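Local coordinates for putative uncharacterized protein (Pseudomonas phage 201phi2-1, PDB 3R4V) that belongs to the tubulin-like proteins of bacteriophages and carries guanosine-5'-diphosphate in its nucleotide pocket, at residues L177-D190 and Y247-V260. Numbering follows the deposited sequence.
Sequences LLVNQNHGRLDVHD and YRKVGIMKVDDLDV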
loop_
_atom_site.group_PDB
_atom_site.type_symbol
_atom_site.label_atom_id
_atom_site.label_comp_id
_atom_site.label_asym_id
_atom_site.label_seq_id
_atom_site.Cartn_x
_atom_site.Cartn_y
_atom_site.Cartn_z
ATOM N N LEU A 177 -11.235 4.965 11.332
ATOM C CA LEU A 177 -12.418 5.717 11.765
ATOM C C LEU A 177 -13.601 5.414 10.845
ATOM O O LEU A 177 -14.703 5.086 11.304
ATOM C CB LEU A 177 -12.114 7.213 11.751
ATOM C CG LEU A 177 -13.308 8.150 11.869
ATOM C CD1 LEU A 177 -13.904 8.031 13.261
ATOM C CD2 LEU A 177 -12.883 9.585 11.564
ATOM N N LEU A 178 -13.362 5.523 9.541
ATOM C CA LEU A 178 -14.383 5.236 8.537
ATOM C C LEU A 178 -15.099 3.919 8.808
ATOM O O LEU A 178 -16.333 3.861 8.742
ATOM C CB LEU A 178 -13.765 5.211 7.131
ATOM C CG LEU A 178 -14.676 4.737 5.986
ATOM C CD1 LEU A 178 -15.852 5.699 5.822
ATOM C CD2 LEU A 178 -13.905 4.593 4.658
ATOM N N VAL A 179 -14.331 2.863 9.089
ATOM C CA VAL A 179 -14.884 1.511 9.205
ATOM C C VAL A 179 -15.189 1.093 10.657
ATOM O O VAL A 179 -15.353 -0.090 10.949
ATOM C CB VAL A 179 -13.986 0.468 8.466
ATOM C CG1 VAL A 179 -13.746 0.936 7.031
ATOM C CG2 VAL A 179 -12.650 0.319 9.174
ATOM N N ASN A 180 -15.296 2.071 11.557
ATOM C CA ASN A 180 -15.576 1.772 12.968
ATOM C C ASN A 180 -17.047 1.432 13.296
ATOM O O ASN A 180 -17.380 1.139 14.444
ATOM C CB ASN A 180 -15.034 2.878 13.888
ATOM C CG ASN A 180 -16.002 4.069 14.050
ATOM O OD1 ASN A 180 -17.087 4.109 13.466
ATOM N ND2 ASN A 180 -15.598 5.038 14.865
ATOM N N GLN A 181 -17.908 1.472 12.281
ATOM C CA GLN A 181 -19.286 0.977 12.362
ATOM C C GLN A 181 -20.167 1.777 13.315
ATOM O O GLN A 181 -21.232 1.315 13.727
ATOM C CB GLN A 181 -19.311 -0.521 12.712
ATOM C CG GLN A 181 -18.561 -1.398 11.701
ATOM C CD GLN A 181 -18.661 -2.890 11.988
ATOM O OE1 GLN A 181 -19.549 -3.339 12.707
ATOM N NE2 GLN A 181 -17.742 -3.664 11.421
ATOM N N ASN A 182 -19.725 2.986 13.642
ATOM C CA ASN A 182 -20.417 3.822 14.615
ATOM C C ASN A 182 -21.073 5.058 13.993
ATOM O O ASN A 182 -21.537 5.956 14.706
ATOM C CB ASN A 182 -19.440 4.222 15.730
ATOM C CG ASN A 182 -20.104 5.024 16.837
ATOM O OD1 ASN A 182 -21.039 4.555 17.483
ATOM N ND2 ASN A 182 -19.610 6.235 17.071
ATOM N N HIS A 183 -21.129 5.100 12.663
ATOM C CA HIS A 183 -21.682 6.260 11.970
ATOM C C HIS A 183 -23.130 6.045 11.541
ATOM O O HIS A 183 -23.504 4.956 11.105
ATOM C CB HIS A 183 -20.829 6.601 10.751
ATOM C CG HIS A 183 -19.364 6.604 11.037
ATOM N ND1 HIS A 183 -18.817 7.296 12.097
ATOM C CD2 HIS A 183 -18.334 5.985 10.415
ATOM C CE1 HIS A 183 -17.509 7.108 12.110
ATOM N NE2 HIS A 183 -17.192 6.315 11.101
ATOM N N GLY A 184 -23.940 7.088 11.659
ATOM C CA GLY A 184 -25.312 7.011 11.202
ATOM C C GLY A 184 -25.374 6.782 9.704
ATOM O O GLY A 184 -24.579 7.352 8.952
ATOM N N ARG A 185 -26.314 5.938 9.279
ATOM C CA ARG A 185 -26.574 5.686 7.859
ATOM C C ARG A 185 -25.551 4.781 7.167
ATOM O O ARG A 185 -25.773 4.353 6.038
ATOM C CB ARG A 185 -26.722 7.006 7.096
ATOM C CG ARG A 185 -27.982 7.773 7.475
ATOM C CD ARG A 185 -27.876 9.254 7.170
ATOM N NE ARG A 185 -27.683 9.526 5.751
ATOM C CZ ARG A 185 -27.580 10.749 5.240
ATOM N NH1 ARG A 185 -27.659 11.810 6.037
ATOM N NH2 ARG A 185 -27.402 10.910 3.934
ATOM N N LEU A 186 -24.445 4.476 7.838
ATOM C CA LEU A 186 -23.361 3.735 7.187
ATOM C C LEU A 186 -23.218 2.296 7.688
ATOM O O LEU A 186 -22.901 2.049 8.857
ATOM C CB LEU A 186 -22.035 4.483 7.328
ATOM C CG LEU A 186 -20.924 3.992 6.402
ATOM C CD1 LEU A 186 -21.238 4.368 4.957
ATOM C CD2 LEU A 186 -19.582 4.559 6.827
ATOM N N ASP A 187 -23.409 1.370 6.752
ATOM C CA ASP A 187 -23.446 -0.067 6.976
ATOM C C ASP A 187 -22.089 -0.711 6.694
ATOM O O ASP A 187 -21.230 -0.114 6.041
ATOM C CB ASP A 187 -24.456 -0.656 5.988
ATOM C CG ASP A 187 -25.276 -1.760 6.580
ATOM O OD1 ASP A 187 -24.723 -2.558 7.362
ATOM O OD2 ASP A 187 -26.482 -1.829 6.256
ATOM N N VAL A 188 -21.895 -1.941 7.164
ATOM C CA VAL A 188 -20.745 -2.719 6.724
ATOM C C VAL A 188 -20.894 -3.024 5.237
ATOM O O VAL A 188 -19.907 -3.095 4.498
ATOM C CB VAL A 188 -20.598 -4.044 7.489
ATOM C CG1 VAL A 188 -19.506 -4.891 6.853
ATOM C CG2 VAL A 188 -20.277 -3.787 8.943
ATOM N N HIS A 189 -22.137 -3.199 4.802
ATOM C CA HIS A 189 -22.411 -3.475 3.401
ATOM C C HIS A 189 -22.174 -2.249 2.527
ATOM O O HIS A 189 -21.774 -2.378 1.371
ATOM C CB HIS A 189 -23.832 -4.011 3.231
ATOM C CG HIS A 189 -24.085 -5.271 3.996
ATOM N ND1 HIS A 189 -24.876 -5.311 5.124
ATOM C CD2 HIS A 189 -23.626 -6.532 3.813
ATOM C CE1 HIS A 189 -24.908 -6.547 5.592
ATOM N NE2 HIS A 189 -24.157 -7.307 4.815
ATOM N N ASP A 190 -22.408 -1.064 3.082
ATOM C CA ASP A 190 -22.135 0.175 2.366
ATOM C C ASP A 190 -20.641 0.292 2.080
ATOM O O ASP A 190 -20.241 0.603 0.965
ATOM C CB ASP A 190 -22.609 1.384 3.170
ATOM C CG ASP A 190 -24.120 1.441 3.306
ATOM O OD1 ASP A 190 -24.825 0.961 2.392
ATOM O OD2 ASP A 190 -24.606 1.973 4.327
ATOM N N TYR A 247 -20.866 5.429 -7.717
ATOM C CA TYR A 247 -21.392 4.985 -6.433
ATOM C C TYR A 247 -21.075 6.053 -5.403
ATOM O O TYR A 247 -19.972 6.577 -5.375
ATOM C CB TYR A 247 -20.761 3.643 -6.033
ATOM C CG TYR A 247 -21.142 3.165 -4.644
ATOM C CD1 TYR A 247 -22.209 2.289 -4.451
ATOM C CD2 TYR A 247 -20.426 3.578 -3.528
ATOM C CE1 TYR A 247 -22.556 1.849 -3.188
ATOM C CE2 TYR A 247 -20.766 3.146 -2.256
ATOM C CZ TYR A 247 -21.827 2.278 -2.093
ATOM O OH TYR A 247 -22.166 1.843 -0.833
ATOM N N ARG A 248 -22.049 6.387 -4.565
ATOM C CA ARG A 248 -21.892 7.440 -3.568
ATOM C C ARG A 248 -22.631 7.058 -2.286
ATOM O O ARG A 248 -23.782 6.625 -2.363
ATOM C CB ARG A 248 -22.473 8.738 -4.138
ATOM C CG ARG A 248 -22.836 9.797 -3.116
ATOM C CD ARG A 248 -23.967 10.696 -3.626
ATOM N NE ARG A 248 -23.719 11.230 -4.964
ATOM C CZ ARG A 248 -22.948 12.283 -5.218
ATOM N NH1 ARG A 248 -22.338 12.912 -4.223
ATOM N NH2 ARG A 248 -22.779 12.704 -6.465
ATOM N N LYS A 249 -21.993 7.236 -1.131
ATOM C CA LYS A 249 -22.644 7.012 0.164
ATOM C C LYS A 249 -22.174 8.029 1.195
ATOM O O LYS A 249 -21.052 8.525 1.129
ATOM C CB LYS A 249 -22.371 5.602 0.698
ATOM C CG LYS A 249 -23.347 4.552 0.224
ATOM C CD LYS A 249 -24.678 4.653 0.948
ATOM C CE LYS A 249 -25.758 3.902 0.180
ATOM N NZ LYS A 249 -25.261 2.584 -0.322
ATOM N N VAL A 250 -23.037 8.315 2.158
ATOM C CA VAL A 250 -22.713 9.264 3.219
ATOM C C VAL A 250 -22.951 8.666 4.606
ATOM O O VAL A 250 -23.926 7.949 4.826
ATOM C CB VAL A 250 -23.526 10.564 3.064
ATOM C CG1 VAL A 250 -23.321 11.491 4.273
ATOM C CG2 VAL A 250 -23.144 11.268 1.776
ATOM N N GLY A 251 -22.042 8.951 5.534
ATOM C CA GLY A 251 -22.226 8.586 6.929
ATOM C C GLY A 251 -22.170 9.809 7.831
ATOM O O GLY A 251 -21.452 10.769 7.544
ATOM N N ILE A 252 -22.928 9.786 8.924
ATOM C CA ILE A 252 -22.918 10.904 9.866
ATOM C C ILE A 252 -22.126 10.542 11.106
ATOM O O ILE A 252 -22.465 9.593 11.810
ATOM C CB ILE A 252 -24.339 11.331 10.263
ATOM C CG1 ILE A 252 -25.136 11.656 9.000
ATOM C CG2 ILE A 252 -24.298 12.514 11.228
ATOM C CD1 ILE A 252 -24.387 12.532 8.029
ATOM N N MET A 253 -21.053 11.286 11.351
ATOM C CA MET A 253 -20.184 11.027 12.490
ATOM C C MET A 253 -20.775 11.598 13.766
ATOM O O MET A 253 -21.598 12.519 13.733
ATOM C CB MET A 253 -18.786 11.601 12.255
ATOM C CG MET A 253 -18.078 11.009 11.061
ATOM S SD MET A 253 -16.405 11.645 10.888
ATOM C CE MET A 253 -16.757 13.256 10.176
ATOM N N LYS A 254 -20.342 11.055 14.894
ATOM C CA LYS A 254 -20.891 11.449 16.183
ATOM C C LYS A 254 -19.913 12.333 16.949
ATOM O O LYS A 254 -18.738 12.008 17.072
ATOM C CB LYS A 254 -21.261 10.206 16.992
ATOM C CG LYS A 254 -22.485 9.478 16.447
ATOM C CD LYS A 254 -22.712 8.149 17.150
ATOM C CE LYS A 254 -24.025 7.512 16.715
ATOM N NZ LYS A 254 -24.054 7.195 15.258
ATOM N N VAL A 255 -20.408 13.459 17.459
ATOM C CA VAL A 255 -19.552 14.426 18.148
ATOM C C VAL A 255 -18.921 13.878 19.427
ATOM O O VAL A 255 -17.947 14.438 19.929
ATOM C CB VAL A 255 -20.297 15.760 18.443
ATOM C CG1 VAL A 255 -21.517 15.531 19.346
ATOM C CG2 VAL A 255 -19.347 16.778 19.064
ATOM N N ASP A 256 -19.474 12.788 19.952
ATOM C CA ASP A 256 -18.907 12.140 21.132
ATOM C C ASP A 256 -17.971 10.990 20.753
ATOM O O ASP A 256 -17.450 10.297 21.626
ATOM C CB ASP A 256 -20.009 11.638 22.066
ATOM C CG ASP A 256 -20.902 10.601 21.415
ATOM O OD1 ASP A 256 -21.232 10.755 20.220
ATOM O OD2 ASP A 256 -21.275 9.628 22.103
ATOM N N ASP A 257 -17.785 10.784 19.452
ATOM C CA ASP A 257 -16.802 9.829 18.937
ATOM C C ASP A 257 -15.434 10.492 19.063
ATOM O O ASP A 257 -15.104 11.411 18.314
ATOM C CB ASP A 257 -17.116 9.489 17.467
ATOM C CG ASP A 257 -16.335 8.281 16.939
ATOM O OD1 ASP A 257 -15.233 7.997 17.449
ATOM O OD2 ASP A 257 -16.824 7.624 15.985
ATOM N N LEU A 258 -14.647 10.046 20.034
ATOM C CA LEU A 258 -13.354 10.663 20.312
ATOM C C LEU A 258 -12.354 10.515 19.162
ATOM O O LEU A 258 -11.360 11.239 19.098
ATOM C CB LEU A 258 -12.762 10.089 21.598
ATOM C CG LEU A 258 -13.531 10.409 22.879
ATOM C CD1 LEU A 258 -13.086 9.494 24.008
ATOM C CD2 LEU A 258 -13.350 11.874 23.250
ATOM N N ASP A 259 -12.614 9.574 18.260
ATOM C CA ASP A 259 -11.731 9.367 17.116
ATOM C C ASP A 259 -12.022 10.337 15.967
ATOM O O ASP A 259 -11.295 10.376 14.978
ATOM C CB ASP A 259 -11.816 7.922 16.621
ATOM C CG ASP A 259 -11.224 6.932 17.610
ATOM O OD1 ASP A 259 -10.464 7.362 18.505
ATOM O OD2 ASP A 259 -11.515 5.724 17.487
ATOM N N VAL A 260 -13.084 11.120 16.098
ATOM C CA VAL A 260 -13.446 12.063 15.047
ATOM C C VAL A 260 -12.489 13.250 15.030
ATOM O O VAL A 260 -12.539 14.124 15.894
ATOM C CB VAL A 260 -14.909 12.519 15.170
ATOM C CG1 VAL A 260 -15.202 13.658 14.206
ATOM C CG2 VAL A 260 -15.833 11.341 14.908
HETATM O O HOH W 1 -19.184 8.363 14.685
#
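Gly184 and Ile252 form a single antiparallel, hydrogen-bonded bridge: Gly184 N gives to Ile252 O and Ile252 N to Gly184 O, both at 2.9 Å. Beside it, Gly251 CA makes a CA-H...O contact with Gly184 O.

Asp257 OD2 accepts from the side-chain amides of both Asn180 and Asn182. Asn180 ND2 reaches its syn lone pair at 3.1 Å, amide and carboxylate nearly coplanar, whereas Asn182 ND2 descends on the same oxygen from above the carboxylate plane at 3.3 Å. Asn180 and Asp257 each also close an Asx turn through OD1. A water that gives a further bond to OD2 also accepts from Lys254 N and lies 2.8 Å from His183 ND1, tying ring, backbone and carboxylate together. Lys254, bent only at its last torsion (chi4 62°), lays its CD beside the Asn182 amide and brings NZ to Asn182 O at 2.9 Å. At the other end, Lys249 NZ meets Asp190 OD1 in a 3.2 Å salt bridge from above the carboxylate plane.

The apolar contacts centre on Leu177 and Met253. Leu177 CD2 touches Met253 SD at 4.1 Å, the two side chains crossing nearly at right angles, while Met253 CG lies against His183. Val250 CG1 lies over one face of the Arg185 guanidinium, offset toward its rim, and the group is held by a salt bridge to Glu239.

The loop joining helices 161-178 and 188-195 pairs through that one bridge with the end of strand 247-252, an outermost strand of the sheet in the tubulin-like C-terminal region, whose backbone also pairs with strand 228-233; Leu186 packs on Leu230 of that neighbour.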